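Local coordinates for protein 1d10 (Caenorhabditis elegans, PDB 1T9F) that is of unknown function but adopts a MIR-domain beta-trefoil fold related to SDF2, and probably enters the secretory pathway, at residues R23-D28 and S39-K44; S35-V40 and H99-A104; T84-H89 and D115-I120. All blocks are in the same frame, centred on the assembly; numbering follows the deposited sequence.

Contact 1. Residues R23-D28 and S39-K44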
ATOM      1  N   ARG A  23       4.614   2.720  -9.231  1.00 15.64           N
ATOM      2  CA  ARG A  23       3.421   3.051  -8.455  1.00 16.17           C
ATOM      3  C   ARG A  23       2.702   1.824  -7.924  1.00 17.24           C
ATOM      4  O   ARG A  23       2.533   0.841  -8.650  1.00 14.95           O
ATOM      5  CB  ARG A  23       2.431   3.856  -9.298  1.00 18.32           C
ATOM      6  CG  ARG A  23       2.879   5.258  -9.635  1.00 19.44           C
ATOM      7  CD  ARG A  23       3.775   5.280 -10.854  1.00 31.46           C
ATOM      8  NE  ARG A  23       4.396   6.589 -11.044  1.00 43.52           N
ATOM      9  CZ  ARG A  23       3.729   7.713 -11.275  1.00 45.62           C
ATOM     10  NH1 ARG A  23       2.403   7.704 -11.353  1.00 53.39           N
ATOM     11  NH2 ARG A  23       4.393   8.850 -11.426  1.00 43.75           N
ATOM     12  N   LEU A  24       2.275   1.887  -6.662  1.00 11.44           N
ATOM     13  CA  LEU A  24       1.548   0.773  -6.041  1.00 10.82           C
ATOM     14  C   LEU A  24       0.361   0.525  -6.950  1.00 12.80           C
ATOM     15  O   LEU A  24      -0.308   1.475  -7.388  1.00 11.97           O
ATOM     16  CB  LEU A  24       1.092   1.135  -4.628  1.00 12.78           C
ATOM     17  CG  LEU A  24       0.548  -0.048  -3.817  1.00 10.91           C
ATOM     18  CD1 LEU A  24       1.602  -1.124  -3.703  1.00 13.86           C
ATOM     19  CD2 LEU A  24       0.129   0.429  -2.437  1.00  9.77           C
ATOM     20  N   HIS A  25       0.056  -0.744  -7.195  1.00 13.24           N
ATOM     21  CA  HIS A  25      -0.969  -1.055  -8.182  1.00 10.40           C
ATOM     22  C   HIS A  25      -1.707  -2.364  -7.913  1.00 17.84           C
ATOM     23  O   HIS A  25      -1.201  -3.259  -7.222  1.00 15.55           O
ATOM     24  CB  HIS A  25      -0.222  -1.119  -9.527  1.00 15.13           C
ATOM     25  CG  HIS A  25      -1.082  -1.331 -10.738  1.00 22.74           C
ATOM     26  ND1 HIS A  25      -1.410  -2.584 -11.207  1.00 28.39           N
ATOM     27  CD2 HIS A  25      -1.584  -0.450 -11.637  1.00 16.33           C
ATOM     28  CE1 HIS A  25      -2.075  -2.468 -12.344  1.00 20.73           C
ATOM     29  NE2 HIS A  25      -2.192  -1.183 -12.627  1.00 23.95           N
ATOM     30  N   SER A  26      -2.919  -2.461  -8.438  1.00 16.17           N
ATOM     31  CA  SER A  26      -3.670  -3.699  -8.321  1.00 16.77           C
ATOM     32  C   SER A  26      -4.510  -3.877  -9.574  1.00 24.09           C
ATOM     33  O   SER A  26      -4.575  -2.982 -10.416  1.00 20.56           O
ATOM     34  CB  SER A  26      -4.539  -3.729  -7.079  1.00 15.48           C
ATOM     35  OG  SER A  26      -4.896  -5.079  -6.809  1.00 19.35           O
ATOM     36  N   HIS A  27      -5.163  -5.027  -9.689  1.00 20.47           N
ATOM     37  CA  HIS A  27      -5.935  -5.331 -10.885  1.00 24.37           C
ATOM     38  C   HIS A  27      -6.682  -6.636 -10.656  1.00 24.45           C
ATOM     39  O   HIS A  27      -6.591  -7.215  -9.582  1.00 22.36           O
ATOM     40  CB  HIS A  27      -4.951  -5.471 -12.038  1.00 21.36           C
ATOM     41  CG  HIS A  27      -3.666  -6.124 -11.633  1.00 18.89           C
ATOM     42  ND1 HIS A  27      -2.489  -5.958 -12.327  1.00 21.40           N
ATOM     43  CD2 HIS A  27      -3.377  -6.949 -10.597  1.00 20.77           C
ATOM     44  CE1 HIS A  27      -1.530  -6.652 -11.739  1.00 18.99           C
ATOM     45  NE2 HIS A  27      -2.043  -7.263 -10.686  1.00 16.44           N
ATOM     46  N   ASP A  28      -7.407  -7.103 -11.666  1.00 29.95           N
ATOM     47  CA  ASP A  28      -8.179  -8.336 -11.535  1.00 30.32           C
ATOM     48  C   ASP A  28      -7.337  -9.569 -11.836  1.00 34.98           C
ATOM     49  O   ASP A  28      -7.771 -10.470 -12.560  1.00 47.26           O
ATOM     50  CB  ASP A  28      -9.390  -8.307 -12.475  1.00 34.20           C
ATOM     51  CG  ASP A  28     -10.494  -9.253 -12.032  1.00 47.14           C
ATOM     52  OD1 ASP A  28     -10.172 -10.365 -11.562  1.00 52.03           O
ATOM     53  OD2 ASP A  28     -11.683  -8.887 -12.160  1.00 42.39           O
ATOM     54  N   SER A  39      -3.750 -10.049  -6.509  1.00 24.36           N
ATOM     55  CA  SER A  39      -2.373  -9.604  -6.357  1.00 20.75           C
ATOM     56  C   SER A  39      -2.211  -8.085  -6.267  1.00 24.93           C
ATOM     57  O   SER A  39      -3.107  -7.317  -6.632  1.00 20.82           O
ATOM     58  CB  SER A  39      -1.523 -10.116  -7.517  1.00 22.06           C
ATOM     59  OG  SER A  39      -1.913  -9.521  -8.741  1.00 28.40           O
ATOM     60  N   VAL A  40      -1.044  -7.674  -5.775  1.00 22.74           N
ATOM     61  CA  VAL A  40      -0.682  -6.266  -5.643  1.00 18.26           C
ATOM     62  C   VAL A  40       0.719  -6.150  -6.218  1.00 17.40           C
ATOM     63  O   VAL A  40       1.590  -6.956  -5.901  1.00 22.30           O
ATOM     64  CB  VAL A  40      -0.638  -5.817  -4.168  1.00 19.67           C
ATOM     65  CG1 VAL A  40      -0.048  -4.408  -4.067  1.00 13.08           C
ATOM     66  CG2 VAL A  40      -2.041  -5.846  -3.575  1.00 18.01           C
ATOM     67  N   THR A  41       0.936  -5.158  -7.070  1.00 19.62           N
ATOM     68  CA  THR A  41       2.246  -4.960  -7.680  1.00 17.41           C
ATOM     69  C   THR A  41       2.605  -3.480  -7.692  1.00 16.60           C
ATOM     70  O   THR A  41       1.908  -2.650  -7.103  1.00 17.67           O
ATOM     71  CB  THR A  41       2.251  -5.425  -9.148  1.00 22.94           C
ATOM     72  OG1 THR A  41       1.465  -4.508  -9.931  1.00 15.08           O
ATOM     73  CG2 THR A  41       1.659  -6.836  -9.273  1.00 17.23           C
ATOM     74  N   ALA A  42       3.706  -3.162  -8.367  1.00 16.39           N
ATOM     75  CA  ALA A  42       4.144  -1.785  -8.527  1.00 16.69           C
ATOM     76  C   ALA A  42       4.449  -1.661 -10.013  1.00 19.41           C
ATOM     77  O   ALA A  42       5.185  -2.481 -10.572  1.00 19.59           O
ATOM     78  CB  ALA A  42       5.383  -1.506  -7.697  1.00 20.71           C
ATOM     79  N   VAL A  43       3.891  -0.637 -10.650  1.00 14.96           N
ATOM     80  CA  VAL A  43       4.076  -0.449 -12.083  1.00 21.07           C
ATOM     81  C   VAL A  43       4.869   0.778 -12.514  1.00 16.54           C
ATOM     82  O   VAL A  43       4.715   1.864 -11.960  1.00 18.70           O
ATOM     83  CB  VAL A  43       2.706  -0.394 -12.787  1.00 16.05           C
ATOM     84  CG1 VAL A  43       1.993  -1.727 -12.618  1.00 22.34           C
ATOM     85  CG2 VAL A  43       1.859   0.729 -12.188  1.00 15.79           C
ATOM     86  N   LYS A  44       5.717   0.584 -13.519  1.00 25.55           N
ATOM     87  CA  LYS A  44       6.517   1.655 -14.092  1.00 31.01           C
ATOM     88  C   LYS A  44       5.680   2.138 -15.273  1.00 37.98           C
ATOM     89  O   LYS A  44       6.094   2.075 -16.427  1.00 50.47           O
ATOM     90  CB  LYS A  44       7.876   1.104 -14.550  1.00 35.64           C
ATOM     91  CG  LYS A  44       8.687   2.018 -15.464  1.00 50.20           C
ATOM     92  CD  LYS A  44       8.850   3.424 -14.904  1.00 55.71           C
ATOM     93  CE  LYS A  44       9.629   4.307 -15.879  1.00 60.22           C
ATOM     94  NZ  LYS A  44       8.992   4.357 -17.233  1.00 52.14           N
TER
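His25 and Val43 meet diagonally across the antiparallel strands 23-27 and 39-43, a hairpin pair of the layer that caps the beta-trefoil barrel. Methyl CG1 of Val43 lies over one face of the His25 imidazole, 3.8 Å from the ring centroid, in a CH-pi contact displaced toward the rim. The ring stands there because its CG is anti to the backbone N (chi1 -176°), and it crosses the valine at about a right angle. Thr41 runs alongside His25, both pointing the same way, and sends its hydroxyl on to Gln157. Beneath, two hydrogen-bonded pairs hold the strands: Arg23 N to Val43 O at 2.9 Å with Val43 N to Arg23 O returned, and His25 N to Thr41 O at 2.7 Å, a bent bond, with the straighter Thr41 N to His25 O.

On the other face of the sheet Leu24 reaches obliquely toward Val40, where CD1 of Leu24 comes within 3.7 Å of CG1 of Val40, and both side chains rest on Val160 of strand 158-163. Ser26 OG lies 2.9 Å from Ser39 O, but Gln38 OE1 competes for its single proton.

His27 closes the end of the pair. Its imidazole meets the Ser39 hydroxyl, which also bonds Val29 O, at the ring edge: NE2 of His27 donates to OG of Ser39 at 3.0 Å, a bent bond with an N-H...O angle of 139°.

Contact 2. Residues S35-V40 and H99-A104; sequences SGQQSV and HQEVSA
In the cap of the beta-trefoil, two hairpins converge where Gln38 meets Ala104, and the short, weakly bonded strand 38-40 runs antiparallel to strand 100-104. A nearly straight bond carries the join, Ala104 N donating to Gln38 O at 3.0 Å. A water donates to Ala104 O at 2.7 Å and receives a weak bond from Gln38 N. The extended Gln38 side chain passes alongside the Ala104 methyl; its OE1 approaches CB of Ala104 to 3.5 Å and also lies within hydrogen-bonding reach of the Ser26 and Thr82 hydroxyls.

Polar side chains tie down the loop that precedes the strand. Glu101 stretches out with CG anti to its own N (chi1 -171°), which carries the carboxylate across to Ser35. There Ser35 N meets OE2 of Glu101 on the syn side at 3.0 Å, with an N-H...O angle of 163°. The other oxygen, OE1, bonds His89 NE2, so the carboxylate links loop and neighbouring strand; its further approach to the Ser35 hydroxyl is doubtful. Two residues further along the strand, Ser103 OG donates to Gln37 OE1 at 2.8 Å, close to the amide plane.

Apolar contact completes the join: Val40 CG2 presses on the backbone of Ser103 and lies 4.0 Å from Ala104 CB, and Val102 CG1 approaches Val40 CB.

Strand 85-89 flanks strand 100-105, strand 23-27 flanks strand 38-43, and Val160 of strand 158-163 packs against both Val40 and Val102, so that three hairpins of the cap come together here.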
ATOM      1  N   SER A  35      -2.326 -17.073  -0.716  1.00 43.61           N
ATOM      2  CA  SER A  35      -3.739 -17.065  -0.354  1.00 38.34           C
ATOM      3  C   SER A  35      -4.607 -17.175  -1.597  1.00 38.29           C
ATOM      4  O   SER A  35      -5.799 -17.461  -1.510  1.00 39.48           O
ATOM      5  CB  SER A  35      -4.087 -15.767   0.380  1.00 45.61           C
ATOM      6  OG  SER A  35      -4.029 -14.655  -0.504  1.00 35.65           O
ATOM      7  N   GLY A  36      -4.001 -16.939  -2.754  1.00 36.84           N
ATOM      8  CA  GLY A  36      -4.753 -16.996  -3.990  1.00 34.17           C
ATOM      9  C   GLY A  36      -5.672 -15.795  -4.119  1.00 31.24           C
ATOM     10  O   GLY A  36      -6.617 -15.811  -4.908  1.00 27.38           O
ATOM     11  N   GLN A  37      -5.410 -14.754  -3.333  1.00 27.92           N
ATOM     12  CA  GLN A  37      -6.223 -13.540  -3.389  1.00 27.72           C
ATOM     13  C   GLN A  37      -5.693 -12.620  -4.491  1.00 23.04           C
ATOM     14  O   GLN A  37      -4.669 -12.906  -5.102  1.00 22.32           O
ATOM     15  CB  GLN A  37      -6.184 -12.808  -2.045  1.00 25.38           C
ATOM     16  CG  GLN A  37      -6.682 -13.638  -0.880  1.00 37.82           C
ATOM     17  CD  GLN A  37      -6.627 -12.884   0.434  1.00 39.23           C
ATOM     18  OE1 GLN A  37      -5.707 -12.109   0.676  1.00 30.71           O
ATOM     19  NE2 GLN A  37      -7.607 -13.124   1.298  1.00 40.25           N
ATOM     20  N   GLN A  38      -6.392 -11.515  -4.728  1.00 23.53           N
ATOM     21  CA  GLN A  38      -6.002 -10.555  -5.758  1.00 23.22           C
ATOM     22  C   GLN A  38      -4.595 -10.045  -5.484  1.00 22.82           C
ATOM     23  O   GLN A  38      -4.284  -9.650  -4.363  1.00 23.62           O
ATOM     24  CB  GLN A  38      -6.979  -9.384  -5.772  1.00 21.79           C
ATOM     25  CG  GLN A  38      -6.872  -8.502  -6.995  1.00 18.27           C
ATOM     26  CD  GLN A  38      -7.924  -7.422  -7.002  1.00 29.61           C
ATOM     27  OE1 GLN A  38      -7.639  -6.248  -6.732  1.00 25.89           O
ATOM     28  NE2 GLN A  38      -9.158  -7.811  -7.290  1.00 22.57           N
ATOM     29  N   SER A  39      -3.750 -10.049  -6.509  1.00 24.36           N
ATOM     30  CA  SER A  39      -2.373  -9.604  -6.357  1.00 20.75           C
ATOM     31  C   SER A  39      -2.211  -8.085  -6.267  1.00 24.93           C
ATOM     32  O   SER A  39      -3.107  -7.317  -6.632  1.00 20.82           O
ATOM     33  CB  SER A  39      -1.523 -10.116  -7.517  1.00 22.06           C
ATOM     34  OG  SER A  39      -1.913  -9.521  -8.741  1.00 28.40           O
ATOM     35  N   VAL A  40      -1.044  -7.674  -5.775  1.00 22.74           N
ATOM     36  CA  VAL A  40      -0.682  -6.266  -5.643  1.00 18.26           C
ATOM     37  C   VAL A  40       0.719  -6.150  -6.218  1.00 17.40           C
ATOM     38  O   VAL A  40       1.590  -6.956  -5.901  1.00 22.30           O
ATOM     39  CB  VAL A  40      -0.638  -5.817  -4.168  1.00 19.67           C
ATOM     40  CG1 VAL A  40      -0.048  -4.408  -4.067  1.00 13.08           C
ATOM     41  CG2 VAL A  40      -2.041  -5.846  -3.575  1.00 18.01           C
ATOM     42  N   HIS A  99       9.754 -13.788   1.973  1.00 35.91           N
ATOM     43  CA  HIS A  99       8.901 -12.685   2.365  1.00 31.16           C
ATOM     44  C   HIS A  99       7.425 -13.017   2.473  1.00 35.68           C
ATOM     45  O   HIS A  99       6.953 -14.048   1.988  1.00 37.44           O
ATOM     46  CB  HIS A  99       9.114 -11.496   1.425  1.00 34.15           C
ATOM     47  CG  HIS A  99      10.477 -10.886   1.539  1.00 30.13           C
ATOM     48  ND1 HIS A  99      11.073 -10.627   2.755  1.00 34.64           N
ATOM     49  CD2 HIS A  99      11.354 -10.470   0.595  1.00 30.49           C
ATOM     50  CE1 HIS A  99      12.257 -10.076   2.557  1.00 34.06           C
ATOM     51  NE2 HIS A  99      12.452  -9.970   1.254  1.00 36.14           N
ATOM     52  N   GLN A 100       6.712 -12.111   3.129  1.00 32.92           N
ATOM     53  CA  GLN A 100       5.288 -12.231   3.375  1.00 29.72           C
ATOM     54  C   GLN A 100       4.493 -11.665   2.200  1.00 32.33           C
ATOM     55  O   GLN A 100       4.894 -10.679   1.580  1.00 26.83           O
ATOM     56  CB  GLN A 100       4.974 -11.477   4.663  1.00 33.59           C
ATOM     57  CG  GLN A 100       3.555 -11.553   5.168  1.00 35.49           C
ATOM     58  CD  GLN A 100       3.430 -10.889   6.523  1.00 44.06           C
ATOM     59  OE1 GLN A 100       3.934 -11.403   7.525  1.00 45.61           O
ATOM     60  NE2 GLN A 100       2.781  -9.731   6.561  1.00 27.33           N
ATOM     61  N   GLU A 101       3.366 -12.304   1.902  1.00 27.21           N
ATOM     62  CA  GLU A 101       2.499 -11.900   0.801  1.00 31.98           C
ATOM     63  C   GLU A 101       1.716 -10.632   1.119  1.00 33.12           C
ATOM     64  O   GLU A 101       1.314 -10.401   2.260  1.00 27.43           O
ATOM     65  CB  GLU A 101       1.497 -13.018   0.484  1.00 26.34           C
ATOM     66  CG  GLU A 101       0.671 -12.810  -0.779  1.00 26.41           C
ATOM     67  CD  GLU A 101      -0.582 -13.684  -0.815  1.00 37.34           C
ATOM     68  OE1 GLU A 101      -1.617 -13.279  -0.238  1.00 34.01           O
ATOM     69  OE2 GLU A 101      -0.535 -14.781  -1.412  1.00 34.00           O
ATOM     70  N   VAL A 102       1.512  -9.811   0.094  1.00 28.68           N
ATOM     71  CA  VAL A 102       0.734  -8.590   0.228  1.00 18.26           C
ATOM     72  C   VAL A 102      -0.334  -8.705  -0.852  1.00 15.73           C
ATOM     73  O   VAL A 102      -0.024  -8.925  -2.013  1.00 22.39           O
ATOM     74  CB  VAL A 102       1.599  -7.333   0.010  1.00 22.34           C
ATOM     75  CG1 VAL A 102       0.709  -6.102  -0.088  1.00 16.48           C
ATOM     76  CG2 VAL A 102       2.568  -7.171   1.178  1.00 26.65           C
ATOM     77  N   SER A 103      -1.594  -8.564  -0.469  1.00 17.73           N
ATOM     78  CA  SER A 103      -2.682  -8.714  -1.427  1.00 16.30           C
ATOM     79  C   SER A 103      -3.706  -7.600  -1.336  1.00 19.39           C
ATOM     80  O   SER A 103      -3.596  -6.709  -0.494  1.00 18.32           O
ATOM     81  CB  SER A 103      -3.373 -10.057  -1.182  1.00 19.03           C
ATOM     82  OG  SER A 103      -3.884 -10.110   0.147  1.00 21.56           O
ATOM     83  N   ALA A 104      -4.690  -7.650  -2.230  1.00 16.70           N
ATOM     84  CA  ALA A 104      -5.792  -6.694  -2.251  1.00 16.07           C
ATOM     85  C   ALA A 104      -6.960  -7.590  -1.839  1.00 26.23           C
ATOM     86  O   ALA A 104      -7.354  -8.491  -2.583  1.00 20.74           O
ATOM     87  CB  ALA A 104      -6.000  -6.150  -3.647  1.00 20.94           C
TER
HETATM   88  O   HOH W   1      -9.202 -10.474  -3.018  1.00 27.12           O

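Contact 3. Residues T84-H89 and D115-I120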
ATOM      1  N   THR A  84     -11.242  -3.409  -3.181  1.00 17.98           N
ATOM      2  CA  THR A  84     -10.511  -4.204  -2.205  1.00 19.89           C
ATOM      3  C   THR A  84      -9.624  -3.317  -1.312  1.00 19.98           C
ATOM      4  O   THR A  84      -9.532  -2.104  -1.525  1.00 15.58           O
ATOM      5  CB  THR A  84      -9.605  -5.213  -2.917  1.00 18.62           C
ATOM      6  OG1 THR A  84      -8.836  -4.521  -3.903  1.00 23.14           O
ATOM      7  CG2 THR A  84     -10.424  -6.309  -3.595  1.00 22.72           C
ATOM      8  N   PHE A  85      -8.971  -3.929  -0.325  1.00 17.92           N
ATOM      9  CA  PHE A  85      -8.081  -3.202   0.581  1.00 18.35           C
ATOM     10  C   PHE A  85      -6.678  -3.808   0.608  1.00 18.27           C
ATOM     11  O   PHE A  85      -6.516  -5.023   0.493  1.00 23.05           O
ATOM     12  CB  PHE A  85      -8.644  -3.190   2.015  1.00 22.41           C
ATOM     13  CG  PHE A  85      -9.724  -2.163   2.242  1.00 21.72           C
ATOM     14  CD1 PHE A  85     -11.063  -2.484   2.048  1.00 18.02           C
ATOM     15  CD2 PHE A  85      -9.394  -0.867   2.637  1.00 15.54           C
ATOM     16  CE1 PHE A  85     -12.062  -1.531   2.242  1.00 15.30           C
ATOM     17  CE2 PHE A  85     -10.381   0.090   2.833  1.00 13.76           C
ATOM     18  CZ  PHE A  85     -11.724  -0.243   2.635  1.00 20.90           C
ATOM     19  N   LEU A  86      -5.660  -2.961   0.752  1.00 19.81           N
ATOM     20  CA  LEU A  86      -4.290  -3.449   0.824  1.00 12.06           C
ATOM     21  C   LEU A  86      -4.293  -4.366   2.047  1.00 17.67           C
ATOM     22  O   LEU A  86      -4.623  -3.937   3.159  1.00 19.96           O
ATOM     23  CB  LEU A  86      -3.331  -2.289   1.045  1.00 16.62           C
ATOM     24  CG  LEU A  86      -1.858  -2.638   0.896  1.00 15.69           C
ATOM     25  CD1 LEU A  86      -1.583  -3.096  -0.545  1.00 15.71           C
ATOM     26  CD2 LEU A  86      -1.022  -1.422   1.256  1.00 13.78           C
ATOM     27  N   HIS A  87      -3.893  -5.611   1.846  1.00 17.70           N
ATOM     28  CA  HIS A  87      -3.955  -6.608   2.906  1.00 24.95           C
ATOM     29  C   HIS A  87      -2.687  -7.428   3.074  1.00 22.73           C
ATOM     30  O   HIS A  87      -1.915  -7.609   2.131  1.00 22.46           O
ATOM     31  CB  HIS A  87      -5.110  -7.559   2.574  1.00 20.61           C
ATOM     32  CG  HIS A  87      -5.503  -8.477   3.686  1.00 20.55           C
ATOM     33  ND1 HIS A  87      -6.468  -8.147   4.615  1.00 22.75           N
ATOM     34  CD2 HIS A  87      -5.121  -9.745   3.974  1.00 29.16           C
ATOM     35  CE1 HIS A  87      -6.668  -9.175   5.422  1.00 23.47           C
ATOM     36  NE2 HIS A  87      -5.864 -10.157   5.055  1.00 22.42           N
ATOM     37  N   SER A  88      -2.464  -7.907   4.293  1.00 23.14           N
ATOM     38  CA  SER A  88      -1.329  -8.775   4.545  1.00 21.91           C
ATOM     39  C   SER A  88      -1.723  -9.850   5.542  1.00 27.58           C
ATOM     40  O   SER A  88      -2.759  -9.757   6.208  1.00 20.45           O
ATOM     41  CB  SER A  88      -0.113  -8.014   5.045  1.00 21.58           C
ATOM     42  OG  SER A  88       1.049  -8.749   4.680  1.00 20.62           O
ATOM     43  N   HIS A  89      -0.888 -10.871   5.642  1.00 31.87           N
ATOM     44  CA  HIS A  89      -1.184 -12.001   6.502  1.00 33.03           C
ATOM     45  C   HIS A  89      -0.023 -12.980   6.482  1.00 33.58           C
ATOM     46  O   HIS A  89       1.017 -12.704   5.885  1.00 29.61           O
ATOM     47  CB  HIS A  89      -2.457 -12.673   5.992  1.00 30.72           C
ATOM     48  CG  HIS A  89      -2.574 -12.678   4.498  1.00 28.32           C
ATOM     49  ND1 HIS A  89      -3.759 -12.934   3.845  1.00 27.84           N
ATOM     50  CD2 HIS A  89      -1.652 -12.457   3.529  1.00 29.18           C
ATOM     51  CE1 HIS A  89      -3.563 -12.869   2.539  1.00 32.72           C
ATOM     52  NE2 HIS A  89      -2.292 -12.581   2.321  1.00 22.60           N
ATOM     53  N   ASP A 115      -6.219  -5.405   7.336  1.00 14.38           N
ATOM     54  CA  ASP A 115      -6.142  -4.293   6.391  1.00 14.69           C
ATOM     55  C   ASP A 115      -5.466  -3.052   6.985  1.00 22.75           C
ATOM     56  O   ASP A 115      -5.221  -2.084   6.260  1.00 17.00           O
ATOM     57  CB  ASP A 115      -7.543  -3.881   5.904  1.00 11.31           C
ATOM     58  CG  ASP A 115      -8.255  -4.985   5.123  1.00 20.68           C
ATOM     59  OD1 ASP A 115      -7.575  -5.774   4.440  1.00 20.93           O
ATOM     60  OD2 ASP A 115      -9.505  -5.039   5.181  1.00 19.47           O
ATOM     61  N   ASP A 116      -5.173  -3.085   8.290  1.00 16.29           N
ATOM     62  CA  ASP A 116      -4.555  -1.947   8.974  1.00 15.04           C
ATOM     63  C   ASP A 116      -3.046  -1.795   8.768  1.00 11.53           C
ATOM     64  O   ASP A 116      -2.282  -2.741   8.951  1.00 18.19           O
ATOM     65  CB  ASP A 116      -4.823  -2.005  10.488  1.00 21.95           C
ATOM     66  CG  ASP A 116      -6.280  -1.738  10.852  1.00 30.84           C
ATOM     67  OD1 ASP A 116      -6.999  -1.067  10.075  1.00 24.55           O
ATOM     68  OD2 ASP A 116      -6.700  -2.191  11.943  1.00 28.43           O
ATOM     69  N   TRP A 117      -2.629  -0.583   8.412  1.00 16.58           N
ATOM     70  CA  TRP A 117      -1.220  -0.267   8.204  1.00 16.95           C
ATOM     71  C   TRP A 117      -0.854   0.986   9.000  1.00 23.66           C
ATOM     72  O   TRP A 117      -1.573   1.986   8.956  1.00 20.27           O
ATOM     73  CB  TRP A 117      -0.924  -0.005   6.726  1.00 17.98           C
ATOM     74  CG  TRP A 117      -1.189  -1.177   5.833  1.00 15.86           C
ATOM     75  CD1 TRP A 117      -2.397  -1.566   5.334  1.00 20.12           C
ATOM     76  CD2 TRP A 117      -0.229  -2.118   5.338  1.00 17.06           C
ATOM     77  NE1 TRP A 117      -2.252  -2.687   4.555  1.00 15.44           N
ATOM     78  CE2 TRP A 117      -0.933  -3.051   4.541  1.00 13.01           C
ATOM     79  CE3 TRP A 117       1.154  -2.265   5.488  1.00 20.42           C
ATOM     80  CZ2 TRP A 117      -0.300  -4.116   3.897  1.00 15.09           C
ATOM     81  CZ3 TRP A 117       1.787  -3.328   4.843  1.00 25.06           C
ATOM     82  CH2 TRP A 117       1.057  -4.240   4.058  1.00 21.57           C
ATOM     83  N   THR A 118       0.258   0.925   9.725  1.00 17.03           N
ATOM     84  CA  THR A 118       0.715   2.064  10.508  1.00 15.09           C
ATOM     85  C   THR A 118       1.526   2.969   9.603  1.00 14.33           C
ATOM     86  O   THR A 118       2.432   2.507   8.906  1.00 21.35           O
ATOM     87  CB  THR A 118       1.606   1.619  11.677  1.00 17.86           C
ATOM     88  OG1 THR A 118       0.871   0.738  12.529  1.00 18.87           O
ATOM     89  CG2 THR A 118       2.062   2.827  12.490  1.00 25.03           C
ATOM     90  N   VAL A 119       1.195   4.251   9.590  1.00 14.76           N
ATOM     91  CA  VAL A 119       1.926   5.189   8.756  1.00 17.24           C
ATOM     92  C   VAL A 119       3.176   5.628   9.506  1.00 22.50           C
ATOM     93  O   VAL A 119       3.095   6.156  10.616  1.00 19.89           O
ATOM     94  CB  VAL A 119       1.088   6.428   8.415  1.00 15.87           C
ATOM     95  CG1 VAL A 119       1.828   7.291   7.408  1.00 16.41           C
ATOM     96  CG2 VAL A 119      -0.262   5.999   7.847  1.00 24.06           C
ATOM     97  N   ILE A 120       4.332   5.391   8.902  1.00 20.60           N
ATOM     98  CA  ILE A 120       5.586   5.758   9.539  1.00 25.88           C
ATOM     99  C   ILE A 120       6.202   6.992   8.901  1.00 25.97           C
ATOM    100  O   ILE A 120       6.939   6.897   7.919  1.00 28.06           O
ATOM    101  CB  ILE A 120       6.600   4.594   9.487  1.00 23.88           C
ATOM    102  CG1 ILE A 120       6.009   3.369  10.176  1.00 25.32           C
ATOM    103  CG2 ILE A 120       7.902   4.989  10.188  1.00 28.00           C
ATOM    104  CD1 ILE A 120       6.899   2.162  10.131  1.00 34.89           C
TER
HETATM  105  O   HOH W   2      -5.959  -1.474   3.793  1.00 16.57           O
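Leu86 and His87 of strand 85-89, in the beta-trefoil cap, are gripped by Trp117 of barrel strand 117-120 and by Asp115 in the 3-10 turn that leads into it; the two strands run steeply across each other, with no shared ladder.

Two side-chain hydrogen bonds carry the contact. His87 ND1 donates to Asp115 OD1 at 2.6 Å; the oxygen lies in the imidazole plane, whereas the donor comes from above the carboxylate, the two planes being 71° apart. The other carboxylate oxygen, OD2, is fixed by Ser111 OG and Asp112 N. Trp117 NE1 gives an almost straight bond (173°) to Leu86 O at 3.0 Å; the carbonyl oxygen lies in the indole plane, while the donor stands above the plane of the carbonyl.

Van der Waals contacts surround these bonds. Leu86 CD2 sits over the indole face, 3.9 Å from the centroid of the five-membered ring, and Ser88 CB approaches CZ2 of the six-membered ring. CB of Phe85 lies against the carboxylate carbon CG of Asp115 at 3.6 Å. A phenylalanine in place of Trp117 would probably leave Leu86 O without its indole donor and open a gap beside Ser88 CB.

One water bridges the backbones, donating to Leu86 O at 2.9 Å and to Asp115 O at 2.6 Å.

From the N terminus, contact 1 comes first, closing the short hairpin between 23-28 and 39-44 in the cap. Contact 2 opens on 35-40, sharing Ser39 and Val40 with it, and spans 58 residues to join that hairpin to strand 100-105 of the next one. Contact 3 begins inside this long loop, at 84-89, and ends beyond it, at 115-120, so contacts 2 and 3 cross, while contact 1 is finished before contact 3 starts. Strands 85-89 and 100-105 are themselves paired, passing the link onward; contact 3 then anchors the cap to barrel strand 117-120. Leu86 also packs loosely against Leu24 and Val40, bringing contacts 1 and 3 together.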